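Local coordinates for cell wall surface anchor family protein (Streptococcus agalactiae serogroup V, PDB 3PF2), which forms, as the major pilin, the repeating backbone subunit of the type 1 pilus shaft on the streptococcal surface, this chain being its C-terminal fragment, at residues A21-T24 and I25-F29; A39-G42 and D43-K46; T71-R74 and D75-T79. One frame throughout, in Å; residues are numbered along the deposited sequence.

Contact 1. Residues A21-T24 and I25-F29; sequences AGYT and IGEEF
Thr24 to Glu27 form a type II beta turn, closed by Glu27 N donating to Thr24 O at 3.0 Å, in the link between strands 20-22 and 29-35 of the Ig-like pilin fold. Gly26 holds the third position, with a positive phi. The Glu27 side chain folds back across the turn. Its CG is anti to the backbone N (chi1 179°), and the extended chain carries the carboxylate over to Thr24. There OE1 of Glu27 accepts the N-H of Thr24 at 3.1 Å, in a fairly straight bond (163°) on the anti side of the carboxylate, somewhat out of its plane. The same oxygen sits at the edge of the Tyr23 ring, 3.5 Å from CD1 of Tyr23, with the ring and carboxylate planes steeply inclined. Water 1 bridges OE1 of Glu27 and the carbonyl of Gly22. Tyr23 and Phe29 make an offset stack, centroids 4.3 Å apart and planes at 9°. Around the rings, Tyr23 touches Ile140 and Val179, and Phe29 meets Trp31 edge-to-face. Thr24 OG1 turns elsewhere, to the backbone N of Ala254. Ile25 packs on Thr181 of strand 178-190 and on helix 216-221, both later in the chain. Water 2 donates to both Thr24 O and Glu27 O, a second bridge across the turn. At the phenol end of the stack, CB of Phe29 lies 3.3 Å from CZ of Tyr23.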
loop_
_atom_site.group_PDB
_atom_site.type_symbol
_atom_site.label_atom_id
_atom_site.label_comp_id
_atom_site.label_asym_id
_atom_site.label_seq_id
_atom_site.Cartn_x
_atom_site.Cartn_y
_atom_site.Cartn_z
ATOM N N ALA A 21 5.465 1.670 5.111
ATOM C CA ALA A 21 5.065 2.881 4.400
ATOM C C ALA A 21 3.582 3.156 4.543
ATOM O O ALA A 21 2.783 2.236 4.689
ATOM C CB ALA A 21 5.432 2.781 2.922
ATOM N N GLY A 22 3.233 4.441 4.488
ATOM C CA GLY A 22 1.837 4.872 4.568
ATOM C C GLY A 22 1.385 5.520 3.269
ATOM O O GLY A 22 2.137 6.300 2.645
ATOM N N TYR A 23 0.161 5.191 2.853
ATOM C CA TYR A 23 -0.369 5.658 1.560
ATOM C C TYR A 23 -1.823 6.024 1.637
ATOM O O TYR A 23 -2.569 5.513 2.465
ATOM C CB TYR A 23 -0.217 4.579 0.481
ATOM C CG TYR A 23 1.200 4.304 0.082
ATOM C CD1 TYR A 23 1.889 5.185 -0.738
ATOM C CD2 TYR A 23 1.861 3.155 0.535
ATOM C CE1 TYR A 23 3.210 4.947 -1.120
ATOM C CE2 TYR A 23 3.172 2.898 0.157
ATOM C CZ TYR A 23 3.845 3.799 -0.652
ATOM O OH TYR A 23 5.148 3.551 -1.028
ATOM N N THR A 24 -2.220 6.917 0.740
ATOM C CA THR A 24 -3.619 7.203 0.487
ATOM C C THR A 24 -4.179 6.098 -0.401
ATOM O O THR A 24 -3.486 5.595 -1.289
ATOM C CB THR A 24 -3.739 8.585 -0.161
ATOM O OG1 THR A 24 -3.373 9.574 0.806
ATOM C CG2 THR A 24 -5.159 8.887 -0.669
ATOM N N ILE A 25 -5.417 5.700 -0.125
ATOM C CA ILE A 25 -6.099 4.665 -0.914
ATOM C C ILE A 25 -6.075 5.054 -2.391
ATOM O O ILE A 25 -6.356 6.197 -2.741
ATOM C CB ILE A 25 -7.544 4.441 -0.420
ATOM C CG1 ILE A 25 -7.518 3.609 0.873
ATOM C CG2 ILE A 25 -8.405 3.771 -1.529
ATOM C CD1 ILE A 25 -8.912 3.321 1.511
ATOM N N GLY A 26 -5.710 4.111 -3.255
ATOM C CA GLY A 26 -5.635 4.396 -4.691
ATOM C C GLY A 26 -4.297 4.882 -5.218
ATOM O O GLY A 26 -4.066 4.890 -6.434
ATOM N N GLU A 27 -3.403 5.271 -4.312
ATOM C CA GLU A 27 -2.079 5.775 -4.672
ATOM C C GLU A 27 -1.186 4.584 -4.997
ATOM O O GLU A 27 -0.958 3.734 -4.137
ATOM C CB GLU A 27 -1.533 6.585 -3.491
ATOM C CG GLU A 27 -0.151 7.194 -3.605
ATOM C CD GLU A 27 0.124 8.213 -2.479
ATOM O OE1 GLU A 27 -0.133 7.957 -1.251
ATOM O OE2 GLU A 27 0.602 9.303 -2.823
ATOM N N GLU A 28 -0.707 4.501 -6.234
ATOM C CA GLU A 28 0.093 3.337 -6.632
ATOM C C GLU A 28 1.504 3.409 -6.041
ATOM O O GLU A 28 2.103 4.484 -5.959
ATOM C CB GLU A 28 0.137 3.174 -8.156
ATOM C CG GLU A 28 0.807 1.863 -8.600
ATOM C CD GLU A 28 1.010 1.787 -10.092
ATOM O OE1 GLU A 28 0.031 1.474 -10.798
ATOM O OE2 GLU A 28 2.156 2.031 -10.547
ATOM N N PHE A 29 2.017 2.253 -5.626
ATOM C CA PHE A 29 3.374 2.126 -5.096
ATOM C C PHE A 29 3.893 0.727 -5.455
ATOM O O PHE A 29 3.141 -0.113 -5.936
ATOM C CB PHE A 29 3.389 2.303 -3.562
ATOM C CG PHE A 29 2.570 1.283 -2.840
ATOM C CD1 PHE A 29 3.129 0.061 -2.457
ATOM C CD2 PHE A 29 1.221 1.509 -2.597
ATOM C CE1 PHE A 29 2.335 -0.907 -1.820
ATOM C CE2 PHE A 29 0.435 0.554 -1.953
ATOM C CZ PHE A 29 1.002 -0.650 -1.563
HETATM O O HOH W 1 2.106 8.616 0.939
HETATM O O HOH W 2 -2.459 2.971 -2.022
#

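Contact 2. Residues A39-G42 and D43-K46. With CA (calcium ion), chain C.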
loop_
_atom_site.group_PDB
_atom_site.type_symbol
_atom_site.label_atom_id
_atom_site.label_comp_id
_atom_site.label_asym_id
_atom_site.label_seq_id
_atom_site.Cartn_x
_atom_site.Cartn_y
_atom_site.Cartn_z
ATOM N N ALA A 39 25.007 -19.167 -8.203
ATOM C CA ALA A 39 25.725 -19.303 -9.476
ATOM C C ALA A 39 25.335 -20.575 -10.239
ATOM O O ALA A 39 25.377 -20.604 -11.477
ATOM C CB ALA A 39 27.242 -19.236 -9.260
ATOM N N ASN A 40 24.939 -21.616 -9.508
ATOM C CA ASN A 40 24.413 -22.838 -10.139
ATOM C C ASN A 40 22.914 -22.792 -10.492
ATOM O O ASN A 40 22.253 -23.833 -10.637
ATOM C CB ASN A 40 24.770 -24.091 -9.318
ATOM C CG ASN A 40 24.153 -24.091 -7.916
ATOM O OD1 ASN A 40 23.213 -23.351 -7.619
ATOM N ND2 ASN A 40 24.689 -24.939 -7.050
ATOM N N LEU A 41 22.379 -21.583 -10.650
ATOM C CA LEU A 41 21.005 -21.429 -11.095
ATOM C C LEU A 41 20.709 -22.243 -12.372
ATOM O O LEU A 41 19.590 -22.693 -12.568
ATOM C CB LEU A 41 20.664 -19.942 -11.317
ATOM C CG LEU A 41 19.207 -19.660 -11.687
ATOM C CD1 LEU A 41 18.227 -20.038 -10.557
ATOM C CD2 LEU A 41 19.025 -18.212 -12.102
ATOM N N GLY A 42 21.723 -22.431 -13.222
ATOM C CA GLY A 42 21.556 -23.177 -14.473
ATOM C C GLY A 42 21.042 -24.593 -14.294
ATOM O O GLY A 42 20.409 -25.145 -15.201
ATOM N N ASP A 43 21.302 -25.164 -13.118
ATOM C CA ASP A 43 20.854 -26.517 -12.758
ATOM C C ASP A 43 19.382 -26.603 -12.359
ATOM O O ASP A 43 18.804 -27.692 -12.336
ATOM C CB ASP A 43 21.667 -27.042 -11.576
ATOM C CG ASP A 43 23.111 -27.343 -11.921
ATOM O OD1 ASP A 43 23.458 -27.452 -13.118
ATOM O OD2 ASP A 43 23.899 -27.477 -10.959
ATOM N N TYR A 44 18.765 -25.466 -12.036
ATOM C CA TYR A 44 17.454 -25.486 -11.390
ATOM C C TYR A 44 16.351 -25.986 -12.323
ATOM O O TYR A 44 16.352 -25.666 -13.518
ATOM C CB TYR A 44 17.118 -24.095 -10.809
ATOM C CG TYR A 44 17.747 -23.820 -9.443
ATOM C CD1 TYR A 44 19.118 -24.015 -9.218
ATOM C CD2 TYR A 44 16.968 -23.334 -8.385
ATOM C CE1 TYR A 44 19.693 -23.750 -7.967
ATOM C CE2 TYR A 44 17.527 -23.070 -7.131
ATOM C CZ TYR A 44 18.873 -23.277 -6.927
ATOM O OH TYR A 44 19.418 -23.031 -5.698
ATOM N N GLU A 45 15.424 -26.769 -11.768
ATOM C CA GLU A 45 14.300 -27.342 -12.509
ATOM C C GLU A 45 12.960 -26.651 -12.223
ATOM O O GLU A 45 11.951 -26.949 -12.878
ATOM C CB GLU A 45 14.206 -28.856 -12.229
ATOM C CG GLU A 45 15.532 -29.594 -12.440
ATOM C CD GLU A 45 15.420 -31.095 -12.216
ATOM O OE1 GLU A 45 14.618 -31.512 -11.356
ATOM O OE2 GLU A 45 16.148 -31.864 -12.899
ATOM N N LYS A 46 12.963 -25.734 -11.248
ATOM C CA LYS A 46 11.792 -24.935 -10.906
ATOM C C LYS A 46 12.244 -23.673 -10.177
ATOM O O LYS A 46 13.184 -23.705 -9.383
ATOM C CB LYS A 46 10.833 -25.714 -9.999
ATOM C CG LYS A 46 9.446 -25.080 -9.868
ATOM C CD LYS A 46 8.610 -25.697 -8.752
ATOM C CE LYS A 46 8.239 -27.146 -9.033
ATOM N NZ LYS A 46 7.561 -27.357 -10.349
HETATM CA CA CA C . 14.944 -31.849 -8.989
HETATM O O HOH W 3 21.919 -23.840 -5.408
#
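A short 3-10 turn leads here into a calcium site, in the loop between strands 29-35 and 46-52. Two backbone bonds of the i to i+3 kind define the turn. Asp43 N donates to Asn40 O at 3.0 Å, and Tyr44 N donates to Leu41 O at 2.9 Å. Tyr44 lies back against the turn that precedes it. One face of its ring takes CD1 of Leu41, a CH-pi contact 4.2 Å from the centroid and 21° off the normal. Leu41 reaches that face because its CG is anti to the backbone N (chi1 -176°) and its end bends back toward the ring. The ring edge passes Asn40, whose backbone O is 3.4 Å from CD1 of Tyr44. Water 3 closes the far end: it accepts from Tyr44 OH at 2.6 Å and donates to Asn40 OD1. Phe100 and Tyr158 also touch the ring, and Ile103 touches Leu41. The next residue, Glu45, points away from the turn and binds the calcium ion through OE1 at 2.4 Å. Asp159, Thr161, Asp163, Ala165 and Asn167 supply further ligands. OE2 of Glu45 is not a ligand at 4.1 Å from the calcium ion; it accepts from Lys164 N instead. Glu45 therefore binds through one oxygen while the other is held by the ligand loop. The positive ion probably favours an ionised carboxylate and ties this turn to the 159-167 loop.

Contact 3. Residues T71-R74 and D75-T79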
loop_
_atom_site.group_PDB
_atom_site.type_symbol
_atom_site.label_atom_id
_atom_site.label_comp_id
_atom_site.label_asym_id
_atom_site.label_seq_id
_atom_site.Cartn_x
_atom_site.Cartn_y
_atom_site.Cartn_z
ATOM N N THR A 71 18.486 -6.925 -17.071
ATOM C CA THR A 71 17.033 -7.045 -17.142
ATOM C C THR A 71 16.598 -8.410 -17.665
ATOM O O THR A 71 17.175 -8.927 -18.634
ATOM C CB THR A 71 16.425 -5.950 -18.054
ATOM O OG1 THR A 71 16.920 -4.661 -17.664
ATOM C CG2 THR A 71 14.921 -5.969 -17.988
ATOM N N LEU A 72 15.582 -8.985 -17.023
ATOM C CA LEU A 72 14.895 -10.162 -17.548
ATOM C C LEU A 72 13.589 -9.778 -18.242
ATOM O O LEU A 72 12.880 -8.875 -17.796
ATOM C CB LEU A 72 14.636 -11.190 -16.440
ATOM C CG LEU A 72 15.834 -11.754 -15.675
ATOM C CD1 LEU A 72 15.351 -12.804 -14.685
ATOM C CD2 LEU A 72 16.887 -12.351 -16.587
ATOM N N ASN A 73 13.267 -10.475 -19.329
ATOM C CA ASN A 73 12.153 -10.078 -20.192
ATOM C C ASN A 73 10.950 -10.998 -20.105
ATOM O O ASN A 73 11.085 -12.218 -20.146
ATOM C CB ASN A 73 12.631 -9.963 -21.640
ATOM C CG ASN A 73 13.939 -9.211 -21.757
ATOM O OD1 ASN A 73 14.895 -9.700 -22.355
ATOM N ND2 ASN A 73 13.999 -8.018 -21.161
ATOM N N ARG A 74 9.768 -10.404 -20.000
ATOM C CA ARG A 74 8.528 -11.160 -19.898
ATOM C C ARG A 74 8.315 -12.030 -21.132
ATOM O O ARG A 74 8.567 -11.597 -22.252
ATOM C CB ARG A 74 7.328 -10.226 -19.684
ATOM C CG ARG A 74 6.066 -10.965 -19.263
ATOM C CD ARG A 74 4.914 -10.030 -19.022
ATOM N NE ARG A 74 3.648 -10.761 -18.944
ATOM C CZ ARG A 74 2.483 -10.217 -18.606
ATOM N NH1 ARG A 74 2.412 -8.931 -18.300
ATOM N NH2 ARG A 74 1.386 -10.961 -18.575
ATOM N N ASP A 75 7.865 -13.259 -20.894
ATOM C CA ASP A 75 7.642 -14.280 -21.923
ATOM C C ASP A 75 8.905 -14.820 -22.599
ATOM O O ASP A 75 8.834 -15.780 -23.366
ATOM C CB ASP A 75 6.554 -13.854 -22.916
ATOM C CG ASP A 75 5.180 -13.724 -22.257
ATOM O OD1 ASP A 75 4.765 -14.630 -21.493
ATOM O OD2 ASP A 75 4.500 -12.705 -22.504
ATOM N N GLU A 76 10.056 -14.218 -22.315
ATOM C CA GLU A 76 11.343 -14.791 -22.713
ATOM C C GLU A 76 11.929 -15.607 -21.546
ATOM O O GLU A 76 12.201 -16.812 -21.684
ATOM C CB GLU A 76 12.315 -13.698 -23.174
ATOM C CG GLU A 76 13.728 -14.198 -23.530
ATOM C CD GLU A 76 14.669 -13.091 -23.993
ATOM O OE1 GLU A 76 14.253 -11.910 -24.008
ATOM O OE2 GLU A 76 15.834 -13.400 -24.340
ATOM N N HIS A 77 12.103 -14.948 -20.398
ATOM C CA HIS A 77 12.721 -15.579 -19.224
ATOM C C HIS A 77 11.714 -16.057 -18.177
ATOM O O HIS A 77 12.047 -16.902 -17.334
ATOM C CB HIS A 77 13.708 -14.622 -18.556
ATOM C CG HIS A 77 14.759 -14.076 -19.474
ATOM N ND1 HIS A 77 15.782 -14.848 -19.982
ATOM C CD2 HIS A 77 14.959 -12.827 -19.955
ATOM C CE1 HIS A 77 16.558 -14.100 -20.748
ATOM N NE2 HIS A 77 16.084 -12.868 -20.742
ATOM N N TYR A 78 10.495 -15.522 -18.229
ATOM C CA TYR A 78 9.487 -15.778 -17.199
ATOM C C TYR A 78 8.073 -15.517 -17.706
ATOM O O TYR A 78 7.890 -14.820 -18.704
ATOM C CB TYR A 78 9.767 -14.910 -15.952
ATOM C CG TYR A 78 9.586 -13.405 -16.158
ATOM C CD1 TYR A 78 8.327 -12.820 -16.030
ATOM C CD2 TYR A 78 10.667 -12.578 -16.457
ATOM C CE1 TYR A 78 8.138 -11.468 -16.213
ATOM C CE2 TYR A 78 10.485 -11.181 -16.634
ATOM C CZ TYR A 78 9.213 -10.651 -16.511
ATOM O OH TYR A 78 8.983 -9.295 -16.679
ATOM N N THR A 79 7.082 -16.063 -17.007
ATOM C CA THR A 79 5.671 -15.791 -17.283
ATOM C C THR A 79 4.929 -15.328 -16.031
ATOM O O THR A 79 5.311 -15.647 -14.900
ATOM C CB THR A 79 4.926 -17.022 -17.874
ATOM O OG1 THR A 79 4.735 -18.008 -16.855
ATOM C CG2 THR A 79 5.709 -17.629 -19.037
HETATM O O HOH W 4 10.884 -7.623 -16.784
HETATM O O HOH W 5 3.427 -13.760 -19.071
#
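Tyr78 folds back over the turn from Asn73 to His77, which joins strands 70-72 and 78-81. Its first torsion (chi1 67°) sets CG between the backbone N and the carbonyl carbon, and this brings the ring over the chain. Beyond CB and CG the ring lies against residues 72-74. CD2 of Tyr78 approaches the carbonyl oxygen of Asn73. CE2 lies 3.5 Å from Leu72 O, which sits at the ring edge. CE1 meets CA and CG of Arg74. The Arg74 CA lies over one ring face, a CH-pi contact 3.8 Å from the centroid. CZ of Tyr78 is 3.5 Å from that CA. At the tip, OH of Tyr78 is 3.6 Å from CB of Arg74, and water 4 links it to Leu72 O. The turn itself is closed by Asn73 O, which accepts His77 N at 2.9 Å, almost straight (175°), and Glu76 N at 3.1 Å. The His77 ring is sandwiched: CD2 of Leu72 lies over one face, 4.0 Å from the centroid, and CG of Glu76 covers the other. In the fold, Tyr78 rests on Ile65 of strand 57-67, Leu72 reaches Phe95 of strand 90-95, and Leu72 and His77 both touch helix 100-106.

How the contacts relate
All three contacts are local turns, each partly buried and each using one or two aromatic rings. Contact 1 lies near the middle of the chain, its centre about 28 Å from that of contact 3 and 37 Å from that of contact 2. It reaches toward strand 178-190 and helix 216-221. Contacts 2 and 3 lie farther out, about 16 Å apart between centres, and both pack on helix 100-106. Contact 3 carries more exposed, charged residues and joins outer strands of two sheets. The chemistry differs: a ring stack with a carboxylate bond in contact 1, a metal ligand in contact 2, and in contact 3 CH-pi packing on two rings beside a carbonyl that accepts two backbone bonds.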